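Dehydroascorbate reductase (Chlamydomonas reinhardtii, PDB 5XFT) probably reduces dehydroascorbate to ascorbate at the expense of two glutathione molecules, as a member of the DHAR family of the GST superfamily. Local coordinates at residues L28-L36 and Q85-S93. Sequence-based numbering, arbitrary orientation.
Sequences LLAYEAKKL and QHPEPSLQS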
loop_
_atom_site.group_PDB
_atom_site.type_symbol
_atom_site.label_atom_id
_atom_site.label_comp_id
_atom_site.label_asym_id
_atom_site.label_seq_id
_atom_site.Cartn_x
_atom_site.Cartn_y
_atom_site.Cartn_z
ATOM N N LEU A 28 -4.443 5.968 -2.026
ATOM C CA LEU A 28 -4.634 7.010 -1.019
ATOM C C LEU A 28 -3.337 7.748 -0.720
ATOM O O LEU A 28 -3.317 8.984 -0.633
ATOM C CB LEU A 28 -5.190 6.400 0.264
ATOM C CG LEU A 28 -6.547 5.715 0.199
ATOM C CD1 LEU A 28 -6.846 5.079 1.527
ATOM C CD2 LEU A 28 -7.590 6.731 -0.152
ATOM N N LEU A 29 -2.246 7.002 -0.522
ATOM C CA LEU A 29 -0.953 7.642 -0.300
ATOM C C LEU A 29 -0.544 8.482 -1.501
ATOM O O LEU A 29 0.046 9.555 -1.343
ATOM C CB LEU A 29 0.119 6.598 0.016
ATOM C CG LEU A 29 0.055 5.916 1.384
ATOM C CD1 LEU A 29 1.069 4.823 1.503
ATOM C CD2 LEU A 29 0.260 6.932 2.479
ATOM N N ALA A 30 -0.858 8.020 -2.714
ATOM C CA ALA A 30 -0.560 8.822 -3.899
ATOM C C ALA A 30 -1.301 10.155 -3.872
ATOM O O ALA A 30 -0.716 11.203 -4.167
ATOM C CB ALA A 30 -0.908 8.040 -5.162
ATOM N N TYR A 31 -2.589 10.139 -3.517
ATOM C CA TYR A 31 -3.348 11.388 -3.452
ATOM C C TYR A 31 -2.831 12.305 -2.348
ATOM O O TYR A 31 -2.760 13.527 -2.529
ATOM C CB TYR A 31 -4.833 11.087 -3.252
ATOM C CG TYR A 31 -5.574 10.896 -4.549
ATOM C CD1 TYR A 31 -5.455 9.717 -5.273
ATOM C CD2 TYR A 31 -6.385 11.899 -5.057
ATOM C CE1 TYR A 31 -6.119 9.544 -6.470
ATOM C CE2 TYR A 31 -7.056 11.737 -6.251
ATOM C CZ TYR A 31 -6.921 10.560 -6.956
ATOM O OH TYR A 31 -7.594 10.401 -8.150
ATOM N N GLU A 32 -2.477 11.739 -1.193
ATOM C CA GLU A 32 -1.938 12.551 -0.107
ATOM C C GLU A 32 -0.602 13.176 -0.491
ATOM O O GLU A 32 -0.321 14.329 -0.133
ATOM C CB GLU A 32 -1.785 11.694 1.148
ATOM C CG GLU A 32 -3.101 11.284 1.776
ATOM C CD GLU A 32 -3.735 12.411 2.566
ATOM O OE1 GLU A 32 -2.994 13.327 2.985
ATOM O OE2 GLU A 32 -4.972 12.386 2.759
ATOM N N ALA A 33 0.235 12.429 -1.218
ATOM C CA ALA A 33 1.556 12.926 -1.585
ATOM C C ALA A 33 1.466 14.129 -2.516
ATOM O O ALA A 33 2.287 15.049 -2.419
ATOM C CB ALA A 33 2.376 11.813 -2.238
ATOM N N LYS A 34 0.486 14.137 -3.416
ATOM C CA LYS A 34 0.240 15.268 -4.295
ATOM C C LYS A 34 -0.720 16.290 -3.699
ATOM O O LYS A 34 -1.131 17.215 -4.407
ATOM C CB LYS A 34 -0.296 14.782 -5.643
ATOM C CG LYS A 34 0.657 13.866 -6.376
ATOM C CD LYS A 34 -0.037 13.082 -7.474
ATOM C CE LYS A 34 0.881 12.911 -8.678
ATOM N NZ LYS A 34 1.465 14.218 -9.102
ATOM N N LYS A 35 -1.086 16.140 -2.425
ATOM C CA LYS A 35 -1.980 17.075 -1.733
ATOM C C LYS A 35 -3.264 17.325 -2.521
ATOM O O LYS A 35 -3.862 18.398 -2.433
ATOM C CB LYS A 35 -1.268 18.394 -1.429
ATOM C CG LYS A 35 0.093 18.213 -0.787
ATOM C CD LYS A 35 0.465 19.390 0.100
ATOM C CE LYS A 35 1.962 19.387 0.375
ATOM N NZ LYS A 35 2.349 18.205 1.210
ATOM N N LEU A 36 -3.689 16.329 -3.323
ATOM C CA LEU A 36 -4.941 16.437 -4.055
ATOM C C LEU A 36 -6.108 16.076 -3.142
ATOM O O LEU A 36 -6.021 15.113 -2.374
ATOM C CB LEU A 36 -4.938 15.522 -5.273
ATOM C CG LEU A 36 -3.986 15.942 -6.387
ATOM C CD1 LEU A 36 -3.710 14.776 -7.312
ATOM C CD2 LEU A 36 -4.583 17.100 -7.158
ATOM N N GLN A 85 -2.026 13.359 -15.323
ATOM C CA GLN A 85 -2.902 14.520 -15.199
ATOM C C GLN A 85 -2.349 15.574 -14.243
ATOM O O GLN A 85 -2.641 16.764 -14.412
ATOM C CB GLN A 85 -4.297 14.085 -14.749
ATOM C CG GLN A 85 -4.981 13.123 -15.708
ATOM C CD GLN A 85 -5.010 13.638 -17.139
ATOM O OE1 GLN A 85 -4.523 12.978 -18.061
ATOM N NE2 GLN A 85 -5.584 14.822 -17.332
ATOM N N HIS A 86 -1.556 15.176 -13.248
ATOM C CA HIS A 86 -1.013 16.099 -12.251
ATOM C C HIS A 86 0.484 15.860 -12.096
ATOM O O HIS A 86 0.925 15.201 -11.149
ATOM C CB HIS A 86 -1.725 15.941 -10.908
ATOM C CG HIS A 86 -3.217 15.948 -11.018
ATOM N ND1 HIS A 86 -3.966 17.098 -10.904
ATOM C CD2 HIS A 86 -4.097 14.946 -11.249
ATOM C CE1 HIS A 86 -5.245 16.803 -11.054
ATOM N NE2 HIS A 86 -5.351 15.503 -11.264
ATOM N N PRO A 87 1.298 16.404 -13.007
ATOM C CA PRO A 87 2.747 16.153 -12.930
ATOM C C PRO A 87 3.410 16.777 -11.711
ATOM O O PRO A 87 4.458 16.282 -11.277
ATOM C CB PRO A 87 3.276 16.758 -14.240
ATOM C CG PRO A 87 2.068 16.845 -15.141
ATOM C CD PRO A 87 0.923 17.134 -14.227
ATOM N N GLU A 88 2.823 17.822 -11.140
ATOM C CA GLU A 88 3.282 18.391 -9.875
ATOM C C GLU A 88 2.246 18.256 -8.751
ATOM O O GLU A 88 1.083 18.599 -8.939
ATOM C CB GLU A 88 3.624 19.875 -10.057
ATOM C CG GLU A 88 4.992 20.278 -9.527
ATOM C CD GLU A 88 6.104 19.564 -10.257
ATOM O OE1 GLU A 88 6.934 18.921 -9.604
ATOM O OE2 GLU A 88 6.110 19.640 -11.520
ATOM N N PRO A 89 2.666 17.804 -7.557
ATOM C CA PRO A 89 3.990 17.319 -7.149
ATOM C C PRO A 89 4.302 15.962 -7.759
ATOM O O PRO A 89 3.404 15.131 -7.865
ATOM C CB PRO A 89 3.876 17.215 -5.627
ATOM C CG PRO A 89 2.746 18.119 -5.260
ATOM C CD PRO A 89 1.789 18.044 -6.398
ATOM N N SER A 90 5.548 15.739 -8.158
ATOM C CA SER A 90 5.879 14.525 -8.886
ATOM C C SER A 90 6.089 13.345 -7.943
ATOM O O SER A 90 6.528 13.499 -6.799
ATOM C CB SER A 90 7.130 14.725 -9.734
ATOM O OG SER A 90 7.487 13.510 -10.366
ATOM N N LEU A 91 5.758 12.155 -8.445
ATOM C CA LEU A 91 5.969 10.900 -7.733
ATOM C C LEU A 91 6.769 9.916 -8.571
ATOM O O LEU A 91 6.750 8.713 -8.294
ATOM C CB LEU A 91 4.638 10.263 -7.323
ATOM C CG LEU A 91 3.607 11.077 -6.547
ATOM C CD1 LEU A 91 2.429 10.183 -6.164
ATOM C CD2 LEU A 91 4.242 11.696 -5.324
ATOM N N GLN A 92 7.449 10.397 -9.605
ATOM C CA GLN A 92 8.228 9.506 -10.450
ATOM C C GLN A 92 9.476 9.037 -9.712
ATOM O O GLN A 92 9.981 9.707 -8.806
ATOM C CB GLN A 92 8.594 10.194 -11.763
ATOM C CG GLN A 92 7.366 10.618 -12.558
ATOM C CD GLN A 92 7.687 11.024 -13.983
ATOM O OE1 GLN A 92 8.154 12.133 -14.234
ATOM N NE2 GLN A 92 7.427 10.128 -14.926
ATOM N N SER A 93 9.968 7.868 -10.104
ATOM C CA SER A 93 10.906 7.116 -9.289
ATOM C C SER A 93 12.074 6.620 -10.125
ATOM O O SER A 93 11.887 6.142 -11.249
ATOM C CB SER A 93 10.201 5.921 -8.633
ATOM O OG SER A 93 10.950 5.413 -7.546
#
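The H86 imidazole carries L36 on one face. L36 CD1 lies 4.0 Å from the centroid of the H86 ring, 17° off its normal, a CH-pi contact. The other methyl, CD2, reaches over the same face to ND1 of H86. The H86–P89 loop wraps around the end of the K34 side chain. Bends at chi3 and chi4 of K34 direct NZ to the main-chain carbonyls of H86 and P89. NZ lies between these two oxygens as a hydrogen-bond donor to both; the modelled distances are very short, so the exact geometry is doubtful. The K34 methylenes run past L91, with CE 3.9 Å from L91 CG. The E88-P89 peptide is cis, and the P89 ring rests on the K34 backbone; its CD is 3.6 Å from K34 O. L91 CD2 meets A33 CB at 3.6 Å, and L91 CD1 lies by A30. Helix 22-33 ends here in a Schellman motif, with K35 as the C-prime residue. The contact joins this end to the loop leaving helix 75-85 in the thioredoxin-like part of the GST fold. L82 of that helix touches A30, K34 and L36, and E83 OE2 accepts from L91 N. On helix 22-33, L28 and Y31 touch strand 5-12.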